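Conserved hypothetical protein (Staphylococcus aureus subsp. aureus, PDB 2AP3) is of unknown function but is an elongated all-helical protein of the putative cell-wall binding lipoprotein family, and may therefore act at the cell envelope. Local coordinates at residues F147-Q152 with Q158-K163; K50-D55 with K69-N74; K73-R78 with K138-E143; K40-L45 with L79-K84. All coordinates share one frame; numbering follows the deposited sequence.

Three of the four contacts use helix 61-96, which runs between its neighbours: interaction 4 joins it to helix 33-50, interaction 2 to the loop that follows, and interaction 3 to helix 109-150. Interaction 1 carries helix 109-150 on to helix 157-195. Interaction 3 is buried and combines a salt bridge with small apolar groups. Interactions 2 and 4 are partly buried, one being apolar packing of a leucine pair with the methylene of an aspartate, the other an isoleucine beside a charged rim. Interaction 1 lies on the surface, where a lysine covers a tyrosine ring. Interactions 1 and 2 touch through a probable hydrogen bond between Lys69 NZ and Asn151 OD1.

Interaction 1 (F147-Q152 with Q158-K163); sequences FKYLNQ and QGVNEK
The hydroxyl of Tyr149 reaches across to segment 158-163, where OH lies 3.5 Å from Gly159 CA, and it is hydrogen-bonded to the backbone N of Thr156 just before that segment. No hydrogen bond joins the two segments directly, and the tyrosine ring does most of the work. Its first torsion (chi1 172°) sends the ring from the end of helix 109-150 toward the start of helix 157-195. Because Gly159 has no side chain, the phenol can come close to the helix backbone. Tyr149 CE2 also stands 3.6 Å from Val160 N. Lys163 crosses the tyrosine at about a right angle and spreads over one ring face. Its CE makes a CH-pi contact 3.6 Å from the centroid of the Tyr149 ring, offset toward the rim nearest CG. The bend at the last lysine torsion (chi4 -48°) leaves NZ over the same face, and the cation-pi distance from Lys163 NZ to the Tyr149 ring centroid is 4.9 Å. A smaller apolar patch flanks the ring where Leu150 CD2 meets Val160 CG2 at 3.8 Å, the two side chains again crossing roughly at right angles. Leu150 also packs on Val68 of helix 61-96. The contact lies at the surface, close to the short connection its segments bracket, an arrangement characteristic of the turn end of a helical hairpin.

Interaction 2 (K50-D55 with K69-N74); sequences KKLTED and KDLIKN
This is a small, purely apolar contact in which Leu52, from the loop after helix 33-50, is laid against the side of helix 61-96. Leu52 points directly at the helix, and its CD1 does the touching, 3.8 Å from Leu71 CD2 and 3.9 Å from Leu71 CG. The two leucines slide past each other in opposite directions, so branch packs against branch. Leu71 leaves its helix with CG beside the backbone N (chi1 -76°), which swings the isobutyl group back toward the loop. The same methyl of Leu52, CD1, also rests 4.0 Å from Asp70 CB, using only the methylene of that residue; the carboxylate is engaged by a salt bridge from OD2 to Lys66. Leu52 is carried on a type I beta turn from Lys50 to Thr53, in which Lys50 O takes two bonds from Thr53, 3.2 Å from Thr53 N and 2.8 Å from Thr53 OG1. Both donors come from the same face of the carbonyl plane, and the hydroxyl bond adds a side-chain tie to the backbone one. Leu71, buried, also touches Phe147 of helix 109-150, Lys49 of helix 33-50 and Val56. A leucine from an interhelical loop thus covers a core leucine near the end of a helical bundle.

Interaction 3 (K73-R78 with K138-E143); sequences KNADDR and KAVNSE
The guanidinium of Arg78 has Val140 on one face and Glu143 at its edge. Val140 CG1 sits 3.7 Å above the guanidinium plane, displaced toward the rim. Glu143 OE1 lies practically in that plane and accepts hydrogen bonds from both terminal nitrogens, at 3.0 Å from Arg78 NH1 and 2.9 Å from Arg78 NH2, forming a salt bridge. This end-on grip on a single oxygen makes both bonds bent, with N-H...O angles of 144° and 147°. The carboxylate is turned 46° from the guanidinium, and NH1 meets OE1 nearly in line with the C-O bond while NH2 comes from the anti side, out of the carboxylate plane. The other oxygen, Glu143 OE2, is hydrogen-bonded to Tyr171 OH of helix 157-195. Within its own helix, Arg78 NE donates a 2.9 Å hydrogen bond to Asn74 OD1, one turn back; the donor lies above the amide carbonyl plane. Asn74 ND2 in turn bonds Leu45 O of helix 33-50, which would help to hold the amide that meets Arg78. Val140 CG1 packs 4.0 Å from Ala75 CB and 3.6 Å from Ala75 O. Ala75 and Val140 are where the backbones come nearest; the axes of 73-78 and 138-143 approach to 9.3 Å and run antiparallel. All four touching residues are buried, so the charges of Arg78 and Glu143 probably stabilise each other where water has little access, and the carboxylate relays the polar contact from helix 61-96 through helix 109-150 to helix 157-195.

Interaction 4 (K40-L45 with L79-K84); sequences KKIAEL and LKEFEK
Ile42 and the stem of Lys41 pack closely on Glu81 and Phe82, whereas the charged end of Lys41 forms the loose, solvent side of the contact. The isoleucine reaches CD1 to the backbone of helix 61-96, 3.9 Å from Phe82 N and 4.0 Å from Phe82 CB, approaching the aromatic ring near its edge. Placing CG1 beside the backbone N (chi1 -70°) directs this branch to Glu81 and the backbone N of Phe82, and Ile42 CG1 packs 3.8 Å from Glu81 CG. The stem of Lys41 lies equally close against the glutamate, with CB 3.7 Å from Glu81 OE2. Farther in, Ile42 and Phe82 both meet Tyr136 of helix 109-150, the two aromatic planes inclined at about 50°, so the apolar side faces a third helix. Outward, the packing gives way to charged groups. The ammonium group of Lys41 turns off from the glutamate, leaving Lys41 NZ 5.4 Å from Glu81 OE2, opposite charges that are near but not in contact. The carboxylate, its chain bent at chi2, is engaged within helix 61-96 by a salt bridge, Lys84 NZ meeting Glu81 OE1 at 2.9 Å on the syn side, 21° out of the carboxylate plane. The two helical segments run nearly antiparallel, their axes 9.6 Å apart at closest approach. An apolar seam edged by lysine and glutamate is the usual pattern of an antiparallel helical bundle.

Interaction 1 (F147-Q152 with Q158-K163)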
loop_
_atom_site.group_PDB
_atom_site.type_symbol
_atom_site.label_atom_id
_atom_site.label_comp_id
_atom_site.label_asym_id
_atom_site.label_seq_id
_atom_site.Cartn_x
_atom_site.Cartn_y
_atom_site.Cartn_z
ATOM N N PHE A 147 17.774 -7.275 14.736
ATOM C CA PHE A 147 18.632 -8.362 14.241
ATOM C C PHE A 147 20.103 -7.978 14.187
ATOM O O PHE A 147 20.969 -8.821 14.500
ATOM C CB PHE A 147 18.131 -8.907 12.893
ATOM C CG PHE A 147 16.683 -9.318 12.904
ATOM C CD1 PHE A 147 16.124 -9.947 14.011
ATOM C CD2 PHE A 147 15.869 -9.041 11.808
ATOM C CE1 PHE A 147 14.755 -10.316 14.042
ATOM C CE2 PHE A 147 14.501 -9.393 11.824
ATOM C CZ PHE A 147 13.954 -10.051 12.945
ATOM N N LYS A 148 20.395 -6.728 13.828
ATOM C CA LYS A 148 21.774 -6.240 13.855
ATOM C C LYS A 148 22.349 -6.290 15.268
ATOM O O LYS A 148 23.526 -6.632 15.466
ATOM C CB LYS A 148 21.861 -4.830 13.311
ATOM C CG LYS A 148 21.766 -4.766 11.795
ATOM C CD LYS A 148 22.017 -3.325 11.242
ATOM C CE LYS A 148 23.392 -2.726 11.613
ATOM N NZ LYS A 148 23.511 -1.331 11.105
ATOM N N TYR A 149 21.514 -5.962 16.254
ATOM C CA TYR A 149 21.944 -6.037 17.644
ATOM C C TYR A 149 22.318 -7.475 18.029
ATOM O O TYR A 149 23.299 -7.721 18.721
ATOM C CB TYR A 149 20.858 -5.441 18.543
ATOM C CG TYR A 149 21.093 -5.629 20.026
ATOM C CD1 TYR A 149 22.105 -4.943 20.692
ATOM C CD2 TYR A 149 20.285 -6.485 20.759
ATOM C CE1 TYR A 149 22.310 -5.123 22.050
ATOM C CE2 TYR A 149 20.478 -6.665 22.139
ATOM C CZ TYR A 149 21.500 -5.976 22.770
ATOM O OH TYR A 149 21.728 -6.135 24.127
ATOM N N LEU A 150 21.567 -8.443 17.522
ATOM C CA LEU A 150 21.927 -9.848 17.776
ATOM C C LEU A 150 23.221 -10.300 17.087
ATOM O O LEU A 150 23.798 -11.321 17.504
ATOM C CB LEU A 150 20.805 -10.786 17.295
ATOM C CG LEU A 150 19.396 -10.562 17.863
ATOM C CD1 LEU A 150 18.414 -11.500 17.218
ATOM C CD2 LEU A 150 19.378 -10.749 19.373
ATOM N N ASN A 151 23.629 -9.601 16.016
ATOM C CA ASN A 151 24.795 -9.967 15.150
ATOM C C ASN A 151 26.126 -9.396 15.653
ATOM O O ASN A 151 27.145 -9.347 14.923
ATOM C CB ASN A 151 24.554 -9.506 13.696
ATOM C CG ASN A 151 25.498 -10.170 12.689
ATOM O OD1 ASN A 151 25.801 -11.374 12.785
ATOM N ND2 ASN A 151 25.961 -9.398 11.716
ATOM N N GLN A 152 26.116 -8.922 16.890
ATOM C CA GLN A 152 27.360 -8.540 17.546
ATOM C C GLN A 152 27.492 -9.293 18.844
ATOM O O GLN A 152 26.519 -9.822 19.363
ATOM C CB GLN A 152 27.409 -7.042 17.829
ATOM C CG GLN A 152 26.048 -6.353 17.954
ATOM C CD GLN A 152 25.598 -6.081 19.385
ATOM O OE1 GLN A 152 25.582 -6.966 20.263
ATOM N NE2 GLN A 152 25.172 -4.841 19.616
ATOM N N GLN A 158 17.747 -7.772 28.203
ATOM C CA GLN A 158 17.323 -6.400 28.410
ATOM C C GLN A 158 17.333 -5.618 27.085
ATOM O O GLN A 158 16.362 -4.915 26.766
ATOM C CB GLN A 158 18.238 -5.741 29.464
ATOM C CG GLN A 158 17.841 -4.332 29.871
ATOM C CD GLN A 158 18.647 -3.809 31.068
ATOM O OE1 GLN A 158 19.725 -4.327 31.398
ATOM N NE2 GLN A 158 18.122 -2.768 31.720
ATOM N N GLY A 159 18.414 -5.771 26.316
ATOM C CA GLY A 159 18.547 -5.106 25.014
ATOM C C GLY A 159 17.510 -5.606 24.013
ATOM O O GLY A 159 16.875 -4.827 23.304
ATOM N N VAL A 160 17.363 -6.919 23.954
ATOM C CA VAL A 160 16.339 -7.528 23.087
ATOM C C VAL A 160 14.960 -6.976 23.420
ATOM O O VAL A 160 14.197 -6.605 22.519
ATOM C CB VAL A 160 16.344 -9.077 23.214
ATOM C CG1 VAL A 160 15.084 -9.684 22.579
ATOM C CG2 VAL A 160 17.565 -9.655 22.581
ATOM N N ASN A 161 14.636 -6.900 24.712
ATOM C CA ASN A 161 13.310 -6.445 25.114
ATOM C C ASN A 161 13.059 -4.998 24.736
ATOM O O ASN A 161 11.979 -4.658 24.280
ATOM C CB ASN A 161 13.107 -6.635 26.618
ATOM C CG ASN A 161 13.038 -8.098 27.017
ATOM O OD1 ASN A 161 12.941 -8.985 26.173
ATOM N ND2 ASN A 161 13.091 -8.356 28.322
ATOM N N GLU A 162 14.087 -4.173 24.894
ATOM C CA GLU A 162 14.003 -2.738 24.611
ATOM C C GLU A 162 13.793 -2.511 23.125
ATOM O O GLU A 162 13.041 -1.625 22.716
ATOM C CB GLU A 162 15.284 -2.052 25.078
ATOM C CG GLU A 162 15.325 -0.534 24.875
ATOM C CD GLU A 162 16.687 0.052 25.206
ATOM O OE1 GLU A 162 17.520 -0.653 25.824
ATOM O OE2 GLU A 162 16.930 1.225 24.839
ATOM N N LYS A 163 14.435 -3.325 22.306
ATOM C CA LYS A 163 14.258 -3.191 20.861
ATOM C C LYS A 163 12.946 -3.784 20.371
ATOM O O LYS A 163 12.369 -3.325 19.364
ATOM C CB LYS A 163 15.476 -3.763 20.145
ATOM C CG LYS A 163 16.698 -2.930 20.474
ATOM C CD LYS A 163 17.996 -3.509 19.982
ATOM C CE LYS A 163 19.193 -2.894 20.721
ATOM N NZ LYS A 163 19.183 -1.407 20.821
#

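Interaction 2 (K50-D55 with K69-N74)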
loop_
_atom_site.group_PDB
_atom_site.type_symbol
_atom_site.label_atom_id
_atom_site.label_comp_id
_atom_site.label_asym_id
_atom_site.label_seq_id
_atom_site.Cartn_x
_atom_site.Cartn_y
_atom_site.Cartn_z
ATOM N N LYS A 50 9.368 -16.499 9.713
ATOM C CA LYS A 50 8.826 -17.242 10.865
ATOM C C LYS A 50 9.567 -18.547 11.069
ATOM O O LYS A 50 9.722 -19.029 12.197
ATOM C CB LYS A 50 7.331 -17.537 10.681
ATOM C CG LYS A 50 6.454 -16.328 10.790
ATOM C CD LYS A 50 5.038 -16.736 10.432
ATOM C CE LYS A 50 4.159 -15.567 10.171
ATOM N NZ LYS A 50 2.880 -16.128 9.724
ATOM N N LYS A 51 10.006 -19.135 9.968
ATOM C CA LYS A 51 10.713 -20.407 10.037
ATOM C C LYS A 51 12.145 -20.310 10.572
ATOM O O LYS A 51 12.854 -21.307 10.641
ATOM C CB LYS A 51 10.646 -21.133 8.702
ATOM C CG LYS A 51 9.213 -21.647 8.418
ATOM C CD LYS A 51 9.141 -22.634 7.295
ATOM C CE LYS A 51 7.694 -23.132 7.164
ATOM N NZ LYS A 51 7.521 -24.199 6.132
ATOM N N LEU A 52 12.560 -19.106 10.966
ATOM C CA LEU A 52 13.841 -18.953 11.664
ATOM C C LEU A 52 13.717 -18.788 13.192
ATOM O O LEU A 52 14.695 -18.522 13.902
ATOM C CB LEU A 52 14.622 -17.808 11.046
ATOM C CG LEU A 52 14.978 -18.001 9.575
ATOM C CD1 LEU A 52 15.306 -16.673 8.941
ATOM C CD2 LEU A 52 16.146 -19.005 9.445
ATOM N N THR A 53 12.513 -19.014 13.699
ATOM C CA THR A 53 12.197 -18.752 15.093
ATOM C C THR A 53 12.960 -19.695 16.023
ATOM O O THR A 53 13.467 -19.281 17.060
ATOM C CB THR A 53 10.654 -18.832 15.328
ATOM O OG1 THR A 53 9.998 -17.757 14.640
ATOM C CG2 THR A 53 10.286 -18.755 16.807
ATOM N N GLU A 54 13.051 -20.963 15.635
ATOM C CA GLU A 54 13.797 -21.944 16.422
ATOM C C GLU A 54 15.292 -21.614 16.355
ATOM O O GLU A 54 16.001 -21.525 17.388
ATOM C CB GLU A 54 13.507 -23.347 15.884
ATOM C CG GLU A 54 14.025 -24.509 16.743
ATOM C CD GLU A 54 13.740 -25.876 16.111
ATOM O OE1 GLU A 54 12.751 -26.548 16.511
ATOM O OE2 GLU A 54 14.501 -26.278 15.198
ATOM N N ASP A 55 15.770 -21.367 15.132
ATOM C CA ASP A 55 17.199 -21.240 14.944
ATOM C C ASP A 55 17.759 -19.997 15.630
ATOM O O ASP A 55 18.886 -20.018 16.074
ATOM C CB ASP A 55 17.590 -21.264 13.460
ATOM C CG ASP A 55 17.567 -22.650 12.861
ATOM O OD1 ASP A 55 17.302 -23.641 13.589
ATOM O OD2 ASP A 55 17.838 -22.732 11.637
ATOM N N LYS A 69 21.958 -13.703 10.588
ATOM C CA LYS A 69 22.324 -13.082 9.299
ATOM C C LYS A 69 21.203 -13.222 8.263
ATOM O O LYS A 69 20.904 -12.297 7.478
ATOM C CB LYS A 69 23.607 -13.706 8.787
ATOM C CG LYS A 69 24.772 -13.365 9.719
ATOM C CD LYS A 69 26.040 -14.129 9.354
ATOM C CE LYS A 69 27.097 -13.967 10.425
ATOM N NZ LYS A 69 27.441 -12.525 10.621
ATOM N N ASP A 70 20.522 -14.352 8.300
ATOM C CA ASP A 70 19.392 -14.566 7.400
ATOM C C ASP A 70 18.205 -13.651 7.718
ATOM O O ASP A 70 17.449 -13.216 6.802
ATOM C CB ASP A 70 18.973 -16.028 7.471
ATOM C CG ASP A 70 19.934 -16.938 6.722
ATOM O OD1 ASP A 70 20.848 -16.458 6.000
ATOM O OD2 ASP A 70 19.740 -18.166 6.832
ATOM N N LEU A 71 18.018 -13.368 9.002
ATOM C CA LEU A 71 16.958 -12.445 9.419
ATOM C C LEU A 71 17.223 -11.017 8.948
ATOM O O LEU A 71 16.304 -10.324 8.524
ATOM C CB LEU A 71 16.761 -12.489 10.925
ATOM C CG LEU A 71 16.011 -13.741 11.388
ATOM C CD1 LEU A 71 16.242 -13.944 12.888
ATOM C CD2 LEU A 71 14.507 -13.647 11.039
ATOM N N ILE A 72 18.495 -10.611 8.955
ATOM C CA ILE A 72 18.876 -9.283 8.460
ATOM C C ILE A 72 18.592 -9.225 6.972
ATOM O O ILE A 72 17.917 -8.308 6.508
ATOM C CB ILE A 72 20.361 -8.991 8.736
ATOM C CG1 ILE A 72 20.580 -8.868 10.245
ATOM C CG2 ILE A 72 20.822 -7.714 7.991
ATOM C CD1 ILE A 72 22.052 -8.800 10.665
ATOM N N LYS A 73 19.055 -10.248 6.246
ATOM C CA LYS A 73 18.852 -10.306 4.791
ATOM C C LYS A 73 17.366 -10.273 4.466
ATOM O O LYS A 73 16.929 -9.587 3.530
ATOM C CB LYS A 73 19.452 -11.581 4.208
ATOM C CG LYS A 73 19.377 -11.663 2.670
ATOM C CD LYS A 73 20.145 -12.839 2.105
ATOM C CE LYS A 73 19.960 -12.953 0.595
ATOM N NZ LYS A 73 18.573 -13.320 0.208
ATOM N N ASN A 74 16.592 -11.024 5.248
ATOM C CA ASN A 74 15.154 -11.122 5.022
ATOM C C ASN A 74 14.429 -9.768 5.206
ATOM O O ASN A 74 13.496 -9.426 4.448
ATOM C CB ASN A 74 14.586 -12.218 5.933
ATOM C CG ASN A 74 13.079 -12.330 5.835
ATOM O OD1 ASN A 74 12.326 -11.606 6.487
ATOM N ND2 ASN A 74 12.625 -13.270 5.009
#

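Interaction 3 (K73-R78 with K138-E143)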
loop_
_atom_site.group_PDB
_atom_site.type_symbol
_atom_site.label_atom_id
_atom_site.label_comp_id
_atom_site.label_asym_id
_atom_site.label_seq_id
_atom_site.Cartn_x
_atom_site.Cartn_y
_atom_site.Cartn_z
ATOM N N LYS A 73 19.055 -10.248 6.246
ATOM C CA LYS A 73 18.852 -10.306 4.791
ATOM C C LYS A 73 17.366 -10.273 4.466
ATOM O O LYS A 73 16.929 -9.587 3.530
ATOM C CB LYS A 73 19.452 -11.581 4.208
ATOM C CG LYS A 73 19.377 -11.663 2.670
ATOM C CD LYS A 73 20.145 -12.839 2.105
ATOM C CE LYS A 73 19.960 -12.953 0.595
ATOM N NZ LYS A 73 18.573 -13.320 0.208
ATOM N N ASN A 74 16.592 -11.024 5.248
ATOM C CA ASN A 74 15.154 -11.122 5.022
ATOM C C ASN A 74 14.429 -9.768 5.206
ATOM O O ASN A 74 13.496 -9.426 4.448
ATOM C CB ASN A 74 14.586 -12.218 5.933
ATOM C CG ASN A 74 13.079 -12.330 5.835
ATOM O OD1 ASN A 74 12.326 -11.606 6.487
ATOM N ND2 ASN A 74 12.625 -13.270 5.009
ATOM N N ALA A 75 14.875 -8.991 6.191
ATOM C CA ALA A 75 14.316 -7.637 6.362
ATOM C C ALA A 75 14.674 -6.775 5.148
ATOM O O ALA A 75 13.797 -6.094 4.584
ATOM C CB ALA A 75 14.804 -7.029 7.664
ATOM N N ASP A 76 15.937 -6.825 4.709
ATOM C CA ASP A 76 16.332 -6.136 3.456
ATOM C C ASP A 76 15.478 -6.580 2.269
ATOM O O ASP A 76 15.062 -5.756 1.444
ATOM C CB ASP A 76 17.827 -6.323 3.131
ATOM C CG ASP A 76 18.719 -5.628 4.107
ATOM O OD1 ASP A 76 18.314 -4.613 4.711
ATOM O OD2 ASP A 76 19.872 -6.098 4.259
ATOM N N ASP A 77 15.206 -7.879 2.198
ATOM C CA ASP A 77 14.500 -8.438 1.058
ATOM C C ASP A 77 13.064 -7.938 1.038
ATOM O O ASP A 77 12.512 -7.634 -0.015
ATOM C CB ASP A 77 14.494 -9.977 1.144
ATOM C CG ASP A 77 15.830 -10.593 0.812
ATOM O OD1 ASP A 77 16.724 -9.889 0.303
ATOM O OD2 ASP A 77 15.967 -11.812 1.105
ATOM N N ARG A 78 12.458 -7.852 2.213
ATOM C CA ARG A 78 11.081 -7.365 2.290
ATOM C C ARG A 78 11.008 -5.894 1.919
ATOM O O ARG A 78 10.154 -5.479 1.142
ATOM C CB ARG A 78 10.497 -7.626 3.679
ATOM C CG ARG A 78 10.191 -9.112 3.887
ATOM C CD ARG A 78 9.634 -9.395 5.293
ATOM N NE ARG A 78 10.628 -9.252 6.360
ATOM C CZ ARG A 78 10.425 -8.593 7.497
ATOM N NH1 ARG A 78 9.260 -8.003 7.749
ATOM N NH2 ARG A 78 11.401 -8.545 8.402
ATOM N N LYS A 138 9.155 1.727 8.554
ATOM C CA LYS A 138 9.633 1.957 9.914
ATOM C C LYS A 138 9.592 0.637 10.681
ATOM O O LYS A 138 10.533 0.284 11.390
ATOM C CB LYS A 138 8.778 3.027 10.601
ATOM C CG LYS A 138 9.311 3.435 11.932
ATOM C CD LYS A 138 8.336 4.363 12.618
ATOM C CE LYS A 138 8.783 4.692 14.004
ATOM N NZ LYS A 138 9.912 5.621 13.962
ATOM N N ALA A 139 8.488 -0.086 10.523
ATOM C CA ALA A 139 8.328 -1.355 11.254
ATOM C C ALA A 139 9.418 -2.365 10.837
ATOM O O ALA A 139 10.108 -2.941 11.693
ATOM C CB ALA A 139 6.940 -1.913 11.021
ATOM N N VAL A 140 9.590 -2.587 9.532
ATOM C CA VAL A 140 10.569 -3.587 9.043
ATOM C C VAL A 140 11.988 -3.162 9.382
ATOM O O VAL A 140 12.800 -3.981 9.836
ATOM C CB VAL A 140 10.411 -3.857 7.529
ATOM C CG1 VAL A 140 11.436 -4.865 7.068
ATOM C CG2 VAL A 140 9.021 -4.351 7.242
ATOM N N ASN A 141 12.267 -1.869 9.256
ATOM C CA ASN A 141 13.553 -1.367 9.694
ATOM C C ASN A 141 13.804 -1.584 11.183
ATOM O O ASN A 141 14.934 -1.885 11.555
ATOM C CB ASN A 141 13.734 0.084 9.284
ATOM C CG ASN A 141 14.173 0.217 7.822
ATOM O OD1 ASN A 141 13.497 0.850 6.976
ATOM N ND2 ASN A 141 15.307 -0.377 7.515
ATOM N N SER A 142 12.765 -1.482 12.021
ATOM C CA SER A 142 12.960 -1.704 13.473
ATOM C C SER A 142 13.234 -3.185 13.805
ATOM O O SER A 142 13.932 -3.495 14.787
ATOM C CB SER A 142 11.798 -1.139 14.296
ATOM O OG SER A 142 10.634 -1.873 14.036
ATOM N N GLU A 143 12.750 -4.084 12.942
ATOM C CA GLU A 143 13.098 -5.516 13.042
ATOM C C GLU A 143 14.578 -5.671 12.704
ATOM O O GLU A 143 15.335 -6.303 13.453
ATOM C CB GLU A 143 12.223 -6.362 12.111
ATOM C CG GLU A 143 10.770 -6.475 12.647
ATOM C CD GLU A 143 9.743 -7.061 11.686
ATOM O OE1 GLU A 143 9.979 -7.113 10.472
ATOM O OE2 GLU A 143 8.637 -7.423 12.173
#

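Interaction 4 (K40-L45 with L79-K84)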
loop_
_atom_site.group_PDB
_atom_site.type_symbol
_atom_site.label_atom_id
_atom_site.label_comp_id
_atom_site.label_asym_id
_atom_site.label_seq_id
_atom_site.Cartn_x
_atom_site.Cartn_y
_atom_site.Cartn_z
ATOM N N LYS A 40 2.140 -10.928 -2.427
ATOM C CA LYS A 40 2.418 -12.370 -2.363
ATOM C C LYS A 40 3.886 -12.656 -2.049
ATOM O O LYS A 40 4.201 -13.534 -1.253
ATOM C CB LYS A 40 2.001 -13.064 -3.649
ATOM C CG LYS A 40 0.504 -13.117 -3.816
ATOM C CD LYS A 40 0.149 -13.759 -5.146
ATOM C CE LYS A 40 -1.324 -13.579 -5.469
ATOM N NZ LYS A 40 -1.681 -14.445 -6.640
ATOM N N LYS A 41 4.786 -11.893 -2.669
ATOM C CA LYS A 41 6.216 -12.132 -2.485
ATOM C C LYS A 41 6.621 -11.778 -1.049
ATOM O O LYS A 41 7.395 -12.492 -0.418
ATOM C CB LYS A 41 7.015 -11.302 -3.485
ATOM C CG LYS A 41 6.892 -11.819 -4.915
ATOM C CD LYS A 41 7.748 -13.037 -5.182
ATOM C CE LYS A 41 7.325 -13.739 -6.474
ATOM N NZ LYS A 41 7.238 -12.848 -7.669
ATOM N N ILE A 42 6.077 -10.685 -0.520
ATOM C CA ILE A 42 6.346 -10.323 0.862
ATOM C C ILE A 42 5.740 -11.347 1.822
ATOM O O ILE A 42 6.385 -11.737 2.806
ATOM C CB ILE A 42 5.906 -8.881 1.169
ATOM C CG1 ILE A 42 6.850 -7.915 0.434
ATOM C CG2 ILE A 42 5.958 -8.594 2.689
ATOM C CD1 ILE A 42 6.369 -6.467 0.536
ATOM N N ALA A 43 4.572 -11.870 1.488
ATOM C CA ALA A 43 3.986 -12.930 2.334
ATOM C C ALA A 43 4.882 -14.179 2.387
ATOM O O ALA A 43 5.069 -14.784 3.453
ATOM C CB ALA A 43 2.574 -13.288 1.879
ATOM N N GLU A 44 5.454 -14.564 1.248
ATOM C CA GLU A 44 6.405 -15.667 1.216
ATOM C C GLU A 44 7.610 -15.359 2.103
ATOM O O GLU A 44 8.055 -16.219 2.873
ATOM C CB GLU A 44 6.836 -15.983 -0.213
ATOM C CG GLU A 44 5.701 -16.429 -1.141
ATOM C CD GLU A 44 5.289 -17.882 -0.957
ATOM O OE1 GLU A 44 5.996 -18.622 -0.248
ATOM O OE2 GLU A 44 4.252 -18.280 -1.552
ATOM N N LEU A 45 8.102 -14.115 2.030
ATOM C CA LEU A 45 9.230 -13.721 2.860
ATOM C C LEU A 45 8.890 -13.744 4.350
ATOM O O LEU A 45 9.715 -14.156 5.171
ATOM C CB LEU A 45 9.723 -12.334 2.433
ATOM C CG LEU A 45 10.521 -12.352 1.122
ATOM C CD1 LEU A 45 10.600 -10.937 0.531
ATOM C CD2 LEU A 45 11.909 -12.949 1.326
ATOM N N LEU A 79 11.941 -5.095 2.436
ATOM C CA LEU A 79 11.982 -3.695 2.036
ATOM C C LEU A 79 12.227 -3.507 0.538
ATOM O O LEU A 79 11.616 -2.623 -0.104
ATOM C CB LEU A 79 13.064 -2.968 2.832
ATOM C CG LEU A 79 12.752 -2.776 4.309
ATOM C CD1 LEU A 79 14.011 -2.407 5.102
ATOM C CD2 LEU A 79 11.621 -1.713 4.529
ATOM N N LYS A 80 13.099 -4.322 -0.034
ATOM C CA LYS A 80 13.411 -4.201 -1.457
ATOM C C LYS A 80 12.155 -4.538 -2.276
ATOM O O LYS A 80 11.773 -3.803 -3.213
ATOM C CB LYS A 80 14.573 -5.118 -1.818
ATOM C CG LYS A 80 15.014 -5.058 -3.284
ATOM C CD LYS A 80 15.395 -3.637 -3.707
ATOM C CE LYS A 80 16.620 -3.147 -2.930
ATOM N NZ LYS A 80 17.021 -1.729 -3.248
ATOM N N GLU A 81 11.494 -5.641 -1.934
ATOM C CA GLU A 81 10.265 -5.991 -2.634
ATOM C C GLU A 81 9.217 -4.883 -2.478
ATOM O O GLU A 81 8.533 -4.519 -3.443
ATOM C CB GLU A 81 9.755 -7.362 -2.135
ATOM C CG GLU A 81 8.606 -7.951 -2.936
ATOM C CD GLU A 81 8.888 -8.139 -4.428
ATOM O OE1 GLU A 81 10.050 -8.379 -4.857
ATOM O OE2 GLU A 81 7.901 -8.088 -5.179
ATOM N N PHE A 82 9.109 -4.294 -1.283
ATOM C CA PHE A 82 8.120 -3.238 -1.069
ATOM C C PHE A 82 8.354 -2.005 -1.947
ATOM O O PHE A 82 7.408 -1.306 -2.280
ATOM C CB PHE A 82 8.036 -2.876 0.406
ATOM C CG PHE A 82 6.935 -1.925 0.741
ATOM C CD1 PHE A 82 5.607 -2.319 0.647
ATOM C CD2 PHE A 82 7.217 -0.640 1.146
ATOM C CE1 PHE A 82 4.586 -1.426 0.981
ATOM C CE2 PHE A 82 6.200 0.270 1.474
ATOM C CZ PHE A 82 4.884 -0.142 1.378
ATOM N N GLU A 83 9.604 -1.761 -2.339
ATOM C CA GLU A 83 9.910 -0.639 -3.254
ATOM C C GLU A 83 9.032 -0.706 -4.498
ATOM O O GLU A 83 8.635 0.340 -5.026
ATOM C CB GLU A 83 11.365 -0.677 -3.710
ATOM C CG GLU A 83 12.362 -0.367 -2.606
ATOM C CD GLU A 83 13.806 -0.260 -3.116
ATOM O OE1 GLU A 83 14.014 0.149 -4.294
ATOM O OE2 GLU A 83 14.732 -0.586 -2.357
ATOM N N LYS A 84 8.789 -1.919 -5.000
ATOM C CA LYS A 84 7.967 -2.088 -6.203
ATOM C C LYS A 84 6.548 -1.546 -5.982
ATOM O O LYS A 84 5.958 -0.961 -6.895
ATOM C CB LYS A 84 7.937 -3.550 -6.663
ATOM C CG LYS A 84 9.288 -4.098 -7.110
ATOM C CD LYS A 84 9.189 -5.608 -7.264
ATOM C CE LYS A 84 10.531 -6.255 -7.523
ATOM N NZ LYS A 84 10.430 -7.750 -7.671
#